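Local coordinates for protein tartronate semialdehyde reductase (Salmonella typhimurium, PDB 1VPD) that probably catalyses the NAD(P)H-dependent reduction of tartronate semialdehyde to D-glycerate, the last step in turning galactarate into D-glycerate, at residues Ala42-Ala46 and Ala47-Thr51; Asn83-Ile86 and Glu87-Pro91; Asp204-Tyr207 and Gln208-Gly212; Pro225-Asp229 and Arg230-Pro234; Gly278-Asp281 and His282-Ala286. One frame throughout, in Å; residues are numbered along the deposited sequence. Where two conformers were deposited one is given.

How the contacts relate
The five contacts are local turns and helix ends in two parts of the enzyme. Contacts 1 and 2 belong to the Rossmann-type nucleotide-binding part, their centres about 22 Å apart; contacts 3, 4 and 5 lie in the helical part. Contacts 2 and 3 are farthest apart, about 52 Å between centres. Contact 4 links the helical group: Met-228 packs on Asp-204 and Tyr-207 of contact 3, while Phe-232 O lies 2.8 Å from Asp-281 N of contact 5, a probable hydrogen bond. Contact 5 probably lies closest to the catalytic centre, the His-282 side chain about 8 Å from that of predicted active-site Lys-175 and about 4 Å from a tartrate, probably from the crystallisation liquor.

Contact 1: Ala42-Ala46 and Ala47-Thr51; sequences ADVIA and AGAET
Asp-43 meets the following segment through its backbone: its O takes a weak hydrogen bond from Ala-47 N, while its carboxylate turns to Lys-18 and Lys-22, with salt bridges to both. Val-44 does more. Its O accepts from Ala-49 N (3.2 Å, N-H...O 164°), and Ala-47 N gives it a second, weak bond. CG1, anti to the backbone N (chi1 178°), carries the valine's apolar contact and lies 3.8 Å from Ala-49 CB; both side chains also touch Val-33 of the neighbouring strand. Ile-45 O receives Gly-48 N at 2.9 Å, the donor standing well above the carbonyl plane. Together with the Ala-49 N bond to Val-44 O this makes a Schellman motif, with Gly-48 at positive phi (127°), a conformation glycine adopts readily. The turn ends helix 38-46 of a beta-alpha-beta unit and sends the chain into edge strand 50-51 of the Rossmann-type sheet. Farther out, Ile-45 CA makes a CH...O contact with Ala-49 O (3.4 Å), and the tip of its side chain, CD1, slants across Thr-51 to meet CG2 at 3.6 Å.

Contact 2: Asn83-Ile86 and Glu87-Pro91; sequences NGII and EGAKP
Ile-85 and Ala-89 form the close-packed side of this short helical turn. Ile-85 O accepts from Gly-88 N (3.0 Å, N-H...O 150°) and, more weakly, from Ala-89 N, so one carbonyl grips two successive amides. Ala-89 CB, directed back at the turn, sits 3.3 Å from that same oxygen and 4.2 Å from Ile-85 CG2. The buried isoleucine continues inward onto Ile-65 and Thr-67 of strand 64-67, and Ala-89 rests on Val-118. One residue earlier, Gly-84 O takes the amide of Glu-87, which approaches from above the carbonyl plane. These bonds define the weakly formed helix 85-88, a single turn between helix 72-80 and strand 94-97 of the nucleotide-binding part. The Ile-86 side chain runs at about a right angle to that of Glu-87, CG2 4.2 Å from Glu-87 CG, and reaches Leu-80. The solvent side is held more loosely. Glu-87 folds back over the start of the turn: CG lies anti to the carbonyl carbon (chi1 -60°) and the chain then extends, bringing OE1 to Asn-83 N in a weak hydrogen bond (2.9 Å). The planes of the Asn-83 amide and this carboxylate are 70° apart. A water donates to Asn-83 OD1 and, weakly over 3.4 Å, to Glu-87 OE1; a second water donates to both Ile-86 O and Ala-89 O.

Contact 3: Asp204-Tyr207 and Gln208-Gly212; sequences DLVY and QAIRG
Helix 203-210, a short surface helix of the C-terminal helical part, carries this contact through its length to Arg-211; Tyr-207 and Arg-211 meet on one side and Asp-204 and Gln-208 on another. Regular i to i+4 bonds run from Gln-208 N to Asp-204 O, Ala-209 N to Leu-205 O and Ile-210 N to Val-206 O; Arg-211 N reaches Tyr-207 O only weakly. Arg-211 holds CG between its backbone N and carbonyl carbon (chi1 66°) and bends at chi3, which lays the chain across the tyrosine. CD stands over one ring face, offset toward the rim and 4.2 Å from the centroid, a CH-pi contact. Beyond it the guanidinium turns nearly parallel to the ring, the planes 21° apart, with Tyr-207 OH 3.2 Å above its centre. Asp-204 and Gln-208 hold their flat ends 86° apart, joined by a straight but weak bond from NE2 to OD1 (3.3 Å); the stronger partner of Asp-204 is Arg-299, in a salt bridge. The side chains of Val-206 and Ile-210 lie side by side, CG1 to CD1 4.0 Å. Asp-221 OD1 of helix 218-228 is shared by the Tyr-207 hydroxyl, in a hydrogen bond, and by Arg-211 NE, in a long, weak ion pair, which would favour a charged carboxylate and probably fixes the direction of the hydroxyl.

Contact 4: Pro225-Asp229 and Arg230-Pro234; sequences PMVMD and RNFKP
Met-226 and Val-227 supply the carbonyls that the chain leaving helix 218-228 folds back upon. Among backbone bonds, Asn-231 N donates to Met-226 O (2.8 Å, N-H...O 155°) and Arg-230 N to Val-227 O (3.0 Å), the latter from above the carbonyl plane. Of the polar side chains, Arg-230 bends at chi2 and chi3 and curls back, so that NH1 gives Val-227 O a second, weak bond at 3.1 Å. The same nitrogen forms a salt bridge with Glu-290 of helix 285-293, which ties the turn to that helix, and Asp-229 pairs with Arg-299. Asn-231, its CG trans to N (chi1 173°), swings its OD1 forward to accept Lys-233 N (3.2 Å), closing an Asx turn. Packing contacts follow. The selenomethionine Met-226 bends at chi3 and lays CE against two backbone oxygens, 3.2 Å from Asn-231 O and 3.6 Å from Lys-233 O, its side chain passing at an angle over that of Asn-231. Phe-232 presents CE1 to Val-227, 4.1 Å from CA, with CG2 of the valine slightly farther off. Its CZ also stands 3.9 Å above the centre of the Arg-230 guanidinium, whose CZ lies in the ring plane, at its edge; Cys-287 and Ser-283 also touch this ring. Positive phi at Arg-230 (62°) and the two backbone bonds into the last turn make this a Schellman motif, here ending helix 218-228 with an arginine in the left-handed position and leading into the loop before helix 238-255.

Contact 5: Gly278-Asp281 and His282-Ala286; sequences GNDD and HSALA
Asp-281 and Ser-283 face each other at the entry to a 3-10 turn, the carboxylate folded forward over the next residues. Its chi1 of -176° turns CG away from the amide nitrogen of Asp-281 and brings OD2 within 2.8 Å of Ser-283 OG, which donates to the lone pair turned away from the other oxygen. Ser-283 N also donates to OD2 (3.0 Å, N-H...O 161°), but from above the carboxylate plane. The first torsion of the serine puts the hydroxyl beside the same oxygen that the amide meets. Lys-223 forms a salt bridge with this OD2, while Phe-236 N donates to OD1, so the buried charge is probably well compensated. Asp-281 O accepts Ala-284 N at 2.9 Å; the side-chain and backbone bonds together fasten the 3-10 turn 282-284 that leads into helix 285-293 of the C-terminal helical part. On the flank of this turn Asp-280 meets Ala-284 CB to CB at 3.7 Å, its OD2 held by His-277. The imidazole of His-282 stands almost perpendicular to the Asp-281 carboxylate, the planes 89° apart, and meets the ring of Phe-236 edge-to-face. A bound tartrate, probably from the crystallisation liquor, lies about 4 Å from the His-282 side chain, and that of the predicted catalytic Lys-175 about 8 Å.

Contact 1: Ala42-Ala46 and Ala47-Thr51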
loop_
_atom_site.group_PDB
_atom_site.type_symbol
_atom_site.label_atom_id
_atom_site.label_comp_id
_atom_site.label_asym_id
_atom_site.label_seq_id
_atom_site.Cartn_x
_atom_site.Cartn_y
_atom_site.Cartn_z
ATOM N N ALA A 42 -2.665 -21.151 -2.336
ATOM C CA ALA A 42 -3.101 -22.305 -1.534
ATOM C C ALA A 42 -3.632 -21.897 -0.170
ATOM O O ALA A 42 -4.633 -22.416 0.303
ATOM C CB ALA A 42 -1.990 -23.301 -1.387
ATOM N N ASP A 43 -2.975 -20.921 0.452
ATOM C CA ASP A 43 -3.392 -20.410 1.750
ATOM C C ASP A 43 -4.788 -19.792 1.677
ATOM O O ASP A 43 -5.630 -20.004 2.538
ATOM C CB ASP A 43 -2.366 -19.363 2.201
ATOM C CG ASP A 43 -2.608 -18.860 3.596
ATOM O OD1 ASP A 43 -1.608 -18.685 4.324
ATOM O OD2 ASP A 43 -3.739 -18.591 4.055
ATOM N N VAL A 44 -5.041 -18.997 0.642
ATOM C CA VAL A 44 -6.300 -18.311 0.522
ATOM C C VAL A 44 -7.421 -19.275 0.075
ATOM O O VAL A 44 -8.547 -19.133 0.509
ATOM C CB VAL A 44 -6.167 -17.042 -0.380
ATOM C CG1 VAL A 44 -7.483 -16.358 -0.538
ATOM C CG2 VAL A 44 -5.149 -16.061 0.246
ATOM N N ILE A 45 -7.099 -20.266 -0.746
ATOM C CA ILE A 45 -8.112 -21.294 -1.059
ATOM C C ILE A 45 -8.464 -22.084 0.193
ATOM O O ILE A 45 -9.604 -22.439 0.386
ATOM C CB ILE A 45 -7.511 -22.326 -2.068
ATOM C CG1 ILE A 45 -7.435 -21.763 -3.483
ATOM C CG2 ILE A 45 -8.303 -23.662 -2.064
ATOM C CD1 ILE A 45 -6.636 -22.648 -4.432
ATOM N N ALA A 46 -7.494 -22.314 1.066
ATOM C CA ALA A 46 -7.771 -23.019 2.324
ATOM C C ALA A 46 -8.751 -22.225 3.198
ATOM O O ALA A 46 -9.503 -22.814 3.969
ATOM C CB ALA A 46 -6.475 -23.332 3.057
ATOM N N ALA A 47 -8.789 -20.893 3.050
ATOM C CA ALA A 47 -9.772 -20.054 3.747
ATOM C C ALA A 47 -11.112 -19.940 3.038
ATOM O O ALA A 47 -12.016 -19.273 3.532
ATOM C CB ALA A 47 -9.206 -18.633 3.995
ATOM N N GLY A 48 -11.243 -20.543 1.863
ATOM C CA GLY A 48 -12.525 -20.594 1.177
ATOM C C GLY A 48 -12.565 -20.092 -0.267
ATOM O O GLY A 48 -13.604 -20.219 -0.928
ATOM N N ALA A 49 -11.467 -19.537 -0.775
ATOM C CA ALA A 49 -11.469 -19.009 -2.140
ATOM C C ALA A 49 -11.408 -20.106 -3.189
ATOM O O ALA A 49 -10.926 -21.210 -2.930
ATOM C CB ALA A 49 -10.294 -18.065 -2.353
ATOM N N GLU A 50 -11.878 -19.775 -4.383
ATOM C CA GLU A 50 -11.491 -20.492 -5.586
ATOM C C GLU A 50 -10.328 -19.796 -6.280
ATOM O O GLU A 50 -9.878 -18.732 -5.836
ATOM C CB GLU A 50 -12.682 -20.578 -6.532
ATOM C CG GLU A 50 -13.834 -21.352 -5.925
ATOM C CD GLU A 50 -14.910 -21.615 -6.928
ATOM O OE1 GLU A 50 -15.500 -20.620 -7.399
ATOM O OE2 GLU A 50 -15.129 -22.819 -7.239
ATOM N N THR A 51 -9.821 -20.416 -7.341
ATOM C CA THR A 51 -8.721 -19.861 -8.130
ATOM C C THR A 51 -8.905 -20.149 -9.624
ATOM O O THR A 51 -9.774 -20.935 -10.007
ATOM C CB THR A 51 -7.369 -20.374 -7.599
ATOM O OG1 THR A 51 -6.289 -19.712 -8.264
ATOM C CG2 THR A 51 -7.156 -21.893 -7.894
#

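Contact 2: Asn83-Ile86 and Glu87-Pro91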
loop_
_atom_site.group_PDB
_atom_site.type_symbol
_atom_site.label_atom_id
_atom_site.label_comp_id
_atom_site.label_asym_id
_atom_site.label_seq_id
_atom_site.Cartn_x
_atom_site.Cartn_y
_atom_site.Cartn_z
ATOM N N ASN A 83 -3.096 -12.713 -21.634
ATOM C CA ASN A 83 -3.899 -13.378 -20.621
ATOM C C ASN A 83 -4.290 -12.466 -19.462
ATOM O O ASN A 83 -4.496 -12.923 -18.356
ATOM C CB ASN A 83 -3.186 -14.637 -20.117
ATOM C CG ASN A 83 -3.147 -15.716 -21.175
ATOM O OD1 ASN A 83 -4.135 -15.924 -21.877
ATOM N ND2 ASN A 83 -2.005 -16.383 -21.314
ATOM N N GLY A 84 -4.432 -11.177 -19.753
ATOM C CA GLY A 84 -4.781 -10.205 -18.735
ATOM C C GLY A 84 -6.274 -9.987 -18.621
ATOM O O GLY A 84 -7.063 -10.541 -19.391
ATOM N N ILE A 85 -6.660 -9.158 -17.661
ATOM C CA ILE A 85 -8.054 -8.864 -17.382
ATOM C C ILE A 85 -8.797 -8.438 -18.646
ATOM O O ILE A 85 -9.915 -8.888 -18.892
ATOM C CB ILE A 85 -8.170 -7.770 -16.294
ATOM C CG1 ILE A 85 -7.670 -8.322 -14.957
ATOM C CG2 ILE A 85 -9.599 -7.261 -16.172
ATOM C CD1 ILE A 85 -7.537 -7.264 -13.854
ATOM N N ILE A 86 -8.165 -7.587 -19.444
ATOM C CA ILE A 86 -8.819 -7.000 -20.596
ATOM C C ILE A 86 -9.230 -8.060 -21.630
ATOM O O ILE A 86 -10.185 -7.842 -22.375
ATOM C CB ILE A 86 -7.947 -5.898 -21.226
ATOM C CG1 ILE A 86 -8.805 -4.981 -22.119
ATOM C CG2 ILE A 86 -6.772 -6.485 -21.997
ATOM C CD1 ILE A 86 -8.070 -3.704 -22.542
ATOM N N GLU A 87 -8.519 -9.186 -21.663
ATOM C CA GLU A 87 -8.826 -10.264 -22.614
ATOM C C GLU A 87 -10.019 -11.122 -22.182
ATOM O O GLU A 87 -10.580 -11.859 -23.017
ATOM C CB GLU A 87 -7.582 -11.135 -22.850
ATOM C CG GLU A 87 -6.400 -10.363 -23.432
ATOM C CD GLU A 87 -5.197 -11.226 -23.786
ATOM O OE1 GLU A 87 -5.203 -12.444 -23.535
ATOM O OE2 GLU A 87 -4.218 -10.672 -24.338
ATOM N N GLY A 88 -10.416 -11.048 -20.906
ATOM C CA GLY A 88 -11.538 -11.817 -20.399
ATOM C C GLY A 88 -12.754 -11.032 -19.929
ATOM O O GLY A 88 -13.823 -11.604 -19.685
ATOM N N ALA A 89 -12.603 -9.723 -19.788
ATOM C CA ALA A 89 -13.623 -8.892 -19.161
ATOM C C ALA A 89 -14.687 -8.492 -20.173
ATOM O O ALA A 89 -14.384 -7.935 -21.214
ATOM C CB ALA A 89 -12.991 -7.620 -18.577
ATOM N N LYS A 90 -15.936 -8.726 -19.850
ATOM C CA LYS A 90 -16.989 -8.220 -20.730
ATOM C C LYS A 90 -17.340 -6.783 -20.343
ATOM O O LYS A 90 -16.994 -6.328 -19.229
ATOM C CB LYS A 90 -18.207 -9.144 -20.704
ATOM C CG LYS A 90 -18.909 -9.288 -19.370
ATOM C CD LYS A 90 -19.787 -10.575 -19.343
ATOM C CE LYS A 90 -19.454 -11.521 -18.183
ATOM N NZ LYS A 90 -18.591 -12.686 -18.583
ATOM N N PRO A 91 -18.001 -6.048 -21.240
ATOM C CA PRO A 91 -18.386 -4.670 -20.937
ATOM C C PRO A 91 -19.160 -4.624 -19.648
ATOM O O PRO A 91 -19.997 -5.494 -19.395
ATOM C CB PRO A 91 -19.262 -4.282 -22.138
ATOM C CG PRO A 91 -18.745 -5.111 -23.237
ATOM C CD PRO A 91 -18.433 -6.430 -22.603
HETATM O O HOH W 1 -4.120 -15.546 -24.394
HETATM O O HOH W 2 -12.710 -8.835 -23.058
#

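Contact 3: Asp204-Tyr207 and Gln208-Gly212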
loop_
_atom_site.group_PDB
_atom_site.type_symbol
_atom_site.label_atom_id
_atom_site.label_comp_id
_atom_site.label_asym_id
_atom_site.label_seq_id
_atom_site.Cartn_x
_atom_site.Cartn_y
_atom_site.Cartn_z
ATOM N N ASP A 204 12.908 4.070 25.223
ATOM C CA ASP A 204 11.635 3.484 25.616
ATOM C C ASP A 204 10.892 4.406 26.586
ATOM O O ASP A 204 9.688 4.561 26.491
ATOM C CB ASP A 204 11.882 2.097 26.245
ATOM C CG ASP A 204 10.680 1.190 26.200
ATOM O OD1 ASP A 204 9.539 1.631 25.894
ATOM O OD2 ASP A 204 10.802 -0.022 26.504
ATOM N N LEU A 205 11.615 5.038 27.512
ATOM C CA LEU A 205 11.007 6.024 28.398
ATOM C C LEU A 205 10.536 7.261 27.598
ATOM O O LEU A 205 9.462 7.794 27.861
ATOM C CB LEU A 205 11.968 6.427 29.502
ATOM C CG LEU A 205 12.429 5.297 30.428
ATOM C CD1 LEU A 205 13.385 5.856 31.478
ATOM C CD2 LEU A 205 11.235 4.623 31.081
ATOM N N VAL A 206 11.300 7.661 26.583
ATOM C CA VAL A 206 10.887 8.767 25.703
ATOM C C VAL A 206 9.567 8.401 25.012
ATOM O O VAL A 206 8.599 9.156 25.052
ATOM C CB VAL A 206 11.960 9.107 24.649
ATOM C CG1 VAL A 206 11.388 10.097 23.585
ATOM C CG2 VAL A 206 13.223 9.670 25.319
ATOM N N TYR A 207 9.528 7.212 24.407
ATOM C CA TYR A 207 8.327 6.718 23.746
ATOM C C TYR A 207 7.142 6.715 24.698
ATOM O O TYR A 207 6.090 7.272 24.391
ATOM C CB TYR A 207 8.553 5.321 23.155
ATOM C CG TYR A 207 7.289 4.644 22.711
ATOM C CD1 TYR A 207 6.458 5.215 21.751
ATOM C CD2 TYR A 207 6.902 3.423 23.266
ATOM C CE1 TYR A 207 5.292 4.595 21.350
ATOM C CE2 TYR A 207 5.733 2.800 22.870
ATOM C CZ TYR A 207 4.929 3.379 21.921
ATOM O OH TYR A 207 3.758 2.745 21.536
ATOM N N GLN A 208 7.313 6.128 25.880
ATOM C CA GLN A 208 6.214 6.105 26.851
ATOM C C GLN A 208 5.751 7.505 27.244
ATOM O O GLN A 208 4.547 7.749 27.409
ATOM C CB GLN A 208 6.660 5.367 28.131
ATOM C CG GLN A 208 6.962 3.879 27.945
ATOM C CD GLN A 208 7.605 3.264 29.172
ATOM O OE1 GLN A 208 7.210 3.561 30.302
ATOM N NE2 GLN A 208 8.597 2.415 28.960
ATOM N N ALA A 209 6.718 8.404 27.403
ATOM C CA ALA A 209 6.446 9.758 27.857
ATOM C C ALA A 209 5.732 10.621 26.828
ATOM O O ALA A 209 4.921 11.456 27.208
ATOM C CB ALA A 209 7.735 10.429 28.297
ATOM N N ILE A 210 6.011 10.423 25.537
ATOM C CA ILE A 210 5.483 11.331 24.508
ATOM C C ILE A 210 4.308 10.777 23.711
ATOM O O ILE A 210 3.640 11.526 23.000
ATOM C CB ILE A 210 6.596 11.798 23.542
ATOM C CG1 ILE A 210 7.020 10.674 22.576
ATOM C CG2 ILE A 210 7.774 12.349 24.329
ATOM C CD1 ILE A 210 8.078 11.114 21.545
ATOM N N ARG A 211 4.060 9.474 23.801
ATOM C CA ARG A 211 3.095 8.861 22.891
ATOM C C ARG A 211 1.666 9.372 23.022
ATOM O O ARG A 211 0.886 9.252 22.084
ATOM C CB ARG A 211 3.123 7.334 23.006
ATOM C CG ARG A 211 2.637 6.796 24.363
ATOM C CD ARG A 211 2.722 5.292 24.445
ATOM N NE ARG A 211 1.709 4.619 23.653
ATOM C CZ ARG A 211 1.456 3.290 23.738
ATOM N NH1 ARG A 211 2.151 2.506 24.566
ATOM N NH2 ARG A 211 0.517 2.733 22.975
ATOM N N GLY A 212 1.339 9.945 24.186
ATOM C CA GLY A 212 0.019 10.447 24.482
ATOM C C GLY A 212 -0.208 11.925 24.230
ATOM O O GLY A 212 -1.338 12.415 24.378
#

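Contact 4: Pro225-Asp229 and Arg230-Pro234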
loop_
_atom_site.group_PDB
_atom_site.type_symbol
_atom_site.label_atom_id
_atom_site.label_comp_id
_atom_site.label_asym_id
_atom_site.label_seq_id
_atom_site.Cartn_x
_atom_site.Cartn_y
_atom_site.Cartn_z
ATOM N N PRO A 225 8.175 0.419 18.740
ATOM C CA PRO A 225 8.441 -0.919 19.294
ATOM C C PRO A 225 9.285 -1.788 18.361
ATOM O O PRO A 225 10.193 -2.484 18.850
ATOM C CB PRO A 225 7.034 -1.484 19.525
ATOM C CG PRO A 225 6.202 -0.255 19.736
ATOM C CD PRO A 225 6.730 0.695 18.683
HETATM N N MSE A 226 9.026 -1.736 17.052
HETATM C CA MSE A 226 9.790 -2.520 16.084
HETATM C C MSE A 226 11.255 -2.119 16.094
HETATM O O MSE A 226 12.143 -2.968 16.142
HETATM C CB MSE A 226 9.202 -2.379 14.675
HETATM C CG MSE A 226 7.808 -2.960 14.536
HETATM SE SE MSE A 226 7.117 -2.869 12.718
HETATM C CE MSE A 226 8.420 -4.002 11.787
ATOM N N VAL A 227 11.523 -0.814 16.025
ATOM C CA VAL A 227 12.895 -0.335 16.076
ATOM C C VAL A 227 13.589 -0.813 17.353
ATOM O O VAL A 227 14.693 -1.343 17.299
ATOM C CB VAL A 227 12.965 1.211 15.999
ATOM C CG1 VAL A 227 14.392 1.690 16.199
ATOM C CG2 VAL A 227 12.421 1.711 14.673
HETATM N N MSE A 228 12.948 -0.624 18.498
HETATM C CA MSE A 228 13.616 -0.876 19.752
HETATM C C MSE A 228 13.853 -2.381 19.944
HETATM O O MSE A 228 14.850 -2.766 20.556
HETATM C CB MSE A 228 12.832 -0.260 20.915
HETATM C CG MSE A 228 12.864 1.262 20.898
HETATM SE SE MSE A 228 12.080 1.988 22.484
HETATM C CE MSE A 228 10.274 1.608 22.110
ATOM N N ASP A 229 12.965 -3.199 19.383
ATOM C CA ASP A 229 13.093 -4.668 19.425
ATOM C C ASP A 229 13.948 -5.245 18.296
ATOM O O ASP A 229 14.162 -6.481 18.220
ATOM C CB ASP A 229 11.712 -5.320 19.410
ATOM C CG ASP A 229 10.937 -5.076 20.686
ATOM O OD1 ASP A 229 11.556 -4.794 21.719
ATOM O OD2 ASP A 229 9.708 -5.112 20.738
ATOM N N ARG A 230 14.455 -4.371 17.424
ATOM C CA ARG A 230 15.302 -4.738 16.292
ATOM C C ARG A 230 14.541 -5.648 15.322
ATOM O O ARG A 230 15.120 -6.554 14.713
ATOM C CB ARG A 230 16.619 -5.377 16.756
ATOM C CG ARG A 230 17.266 -4.707 17.990
ATOM C CD ARG A 230 17.412 -3.175 17.845
ATOM N NE ARG A 230 18.279 -2.826 16.738
ATOM C CZ ARG A 230 18.408 -1.594 16.237
ATOM N NH1 ARG A 230 17.687 -0.596 16.725
ATOM N NH2 ARG A 230 19.276 -1.367 15.269
ATOM N N ASN A 231 13.247 -5.402 15.196
ATOM C CA ASN A 231 12.402 -6.127 14.258
ATOM C C ASN A 231 12.155 -5.271 13.022
ATOM O O ASN A 231 11.315 -4.378 13.058
ATOM C CB ASN A 231 11.078 -6.468 14.907
ATOM C CG ASN A 231 10.082 -7.071 13.931
ATOM O OD1 ASN A 231 10.446 -7.545 12.838
ATOM N ND2 ASN A 231 8.811 -7.021 14.300
ATOM N N PHE A 232 12.890 -5.550 11.948
ATOM C CA PHE A 232 12.747 -4.798 10.690
ATOM C C PHE A 232 12.165 -5.659 9.573
ATOM O O PHE A 232 12.405 -5.416 8.383
ATOM C CB PHE A 232 14.089 -4.191 10.291
ATOM C CG PHE A 232 14.683 -3.300 11.356
ATOM C CD1 PHE A 232 14.175 -2.038 11.571
ATOM C CD2 PHE A 232 15.759 -3.727 12.139
ATOM C CE1 PHE A 232 14.732 -1.208 12.548
ATOM C CE2 PHE A 232 16.295 -2.917 13.114
ATOM C CZ PHE A 232 15.793 -1.662 13.321
ATOM N N LYS A 233 11.391 -6.665 9.950
ATOM C CA LYS A 233 10.734 -7.535 8.981
ATOM C C LYS A 233 9.523 -6.852 8.337
ATOM O O LYS A 233 8.653 -6.346 9.032
ATOM C CB LYS A 233 10.254 -8.812 9.678
ATOM C CG LYS A 233 9.654 -9.842 8.733
ATOM C CD LYS A 233 9.017 -11.023 9.478
ATOM C CE LYS A 233 8.475 -12.049 8.478
ATOM N NZ LYS A 233 7.884 -13.215 9.183
ATOM N N PRO A 234 9.440 -6.841 7.013
ATOM C CA PRO A 234 8.245 -6.270 6.371
ATOM C C PRO A 234 6.986 -7.068 6.718
ATOM O O PRO A 234 7.056 -8.292 6.834
ATOM C CB PRO A 234 8.533 -6.370 4.873
ATOM C CG PRO A 234 9.910 -6.777 4.735
ATOM C CD PRO A 234 10.432 -7.300 6.042
#

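Contact 5: Gly278-Asp281 and His282-Ala286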
loop_
_atom_site.group_PDB
_atom_site.type_symbol
_atom_site.label_atom_id
_atom_site.label_comp_id
_atom_site.label_asym_id
_atom_site.label_seq_id
_atom_site.Cartn_x
_atom_site.Cartn_y
_atom_site.Cartn_z
ATOM N N GLY A 278 16.995 -2.458 1.546
ATOM C CA GLY A 278 15.855 -2.322 0.650
ATOM C C GLY A 278 14.711 -3.274 0.923
ATOM O O GLY A 278 13.545 -2.956 0.680
ATOM N N ASN A 279 15.031 -4.457 1.443
ATOM C CA ASN A 279 14.010 -5.443 1.767
ATOM C C ASN A 279 13.588 -5.434 3.229
ATOM O O ASN A 279 12.805 -6.301 3.661
ATOM C CB ASN A 279 14.476 -6.844 1.347
ATOM C CG ASN A 279 14.482 -7.002 -0.155
ATOM O OD1 ASN A 279 13.461 -6.776 -0.809
ATOM N ND2 ASN A 279 15.633 -7.324 -0.717
ATOM N N ASP A 280 14.086 -4.460 3.994
ATOM C CA ASP A 280 13.644 -4.261 5.368
ATOM C C ASP A 280 12.381 -3.413 5.420
ATOM O O ASP A 280 12.134 -2.608 4.525
ATOM C CB ASP A 280 14.712 -3.557 6.195
ATOM C CG ASP A 280 15.872 -4.446 6.567
ATOM O OD1 ASP A 280 15.769 -5.696 6.465
ATOM O OD2 ASP A 280 16.913 -3.950 7.022
ATOM N N ASP A 281 11.582 -3.596 6.468
ATOM C CA ASP A 281 10.467 -2.706 6.770
ATOM C C ASP A 281 10.949 -1.268 6.819
ATOM O O ASP A 281 12.082 -1.009 7.186
ATOM C CB ASP A 281 9.851 -3.056 8.114
ATOM C CG ASP A 281 8.627 -2.217 8.433
ATOM O OD1 ASP A 281 7.585 -2.399 7.768
ATOM O OD2 ASP A 281 8.636 -1.350 9.337
ATOM N N HIS A 282 10.074 -0.329 6.472
ATOM C CA HIS A 282 10.476 1.077 6.473
ATOM C C HIS A 282 10.811 1.707 7.838
ATOM O O HIS A 282 11.418 2.779 7.870
ATOM C CB HIS A 282 9.552 1.983 5.641
ATOM C CG HIS A 282 8.085 1.940 5.955
ATOM N ND1 HIS A 282 7.463 1.080 6.843
ATOM C CD2 HIS A 282 7.096 2.686 5.411
ATOM C CE1 HIS A 282 6.155 1.319 6.840
ATOM N NE2 HIS A 282 5.914 2.296 5.986
ATOM N N SER A 283 10.519 0.999 8.923
ATOM C CA SER A 283 11.069 1.320 10.244
ATOM C C SER A 283 12.605 1.345 10.217
ATOM O O SER A 283 13.227 1.990 11.061
ATOM C CB SER A 283 10.545 0.343 11.314
ATOM O OG SER A 283 10.842 -1.008 10.979
ATOM N N ALA A 284 13.220 0.668 9.243
ATOM C CA ALA A 284 14.679 0.686 9.083
ATOM C C ALA A 284 15.238 2.060 8.687
ATOM O O ALA A 284 16.446 2.268 8.670
ATOM C CB ALA A 284 15.137 -0.392 8.106
ATOM N N LEU A 285 14.372 3.029 8.414
ATOM C CA LEU A 285 14.852 4.403 8.345
ATOM C C LEU A 285 15.576 4.774 9.621
ATOM O O LEU A 285 16.504 5.575 9.604
ATOM C CB LEU A 285 13.690 5.374 8.142
ATOM C CG LEU A 285 13.352 5.838 6.754
ATOM C CD1 LEU A 285 12.000 6.528 6.793
ATOM C CD2 LEU A 285 14.435 6.768 6.214
ATOM N N ALA A 286 15.181 4.190 10.754
ATOM C CA ALA A 286 15.902 4.421 12.012
ATOM C C ALA A 286 17.378 4.052 11.919
ATOM O O ALA A 286 18.224 4.741 12.503
ATOM C CB ALA A 286 15.239 3.675 13.176
#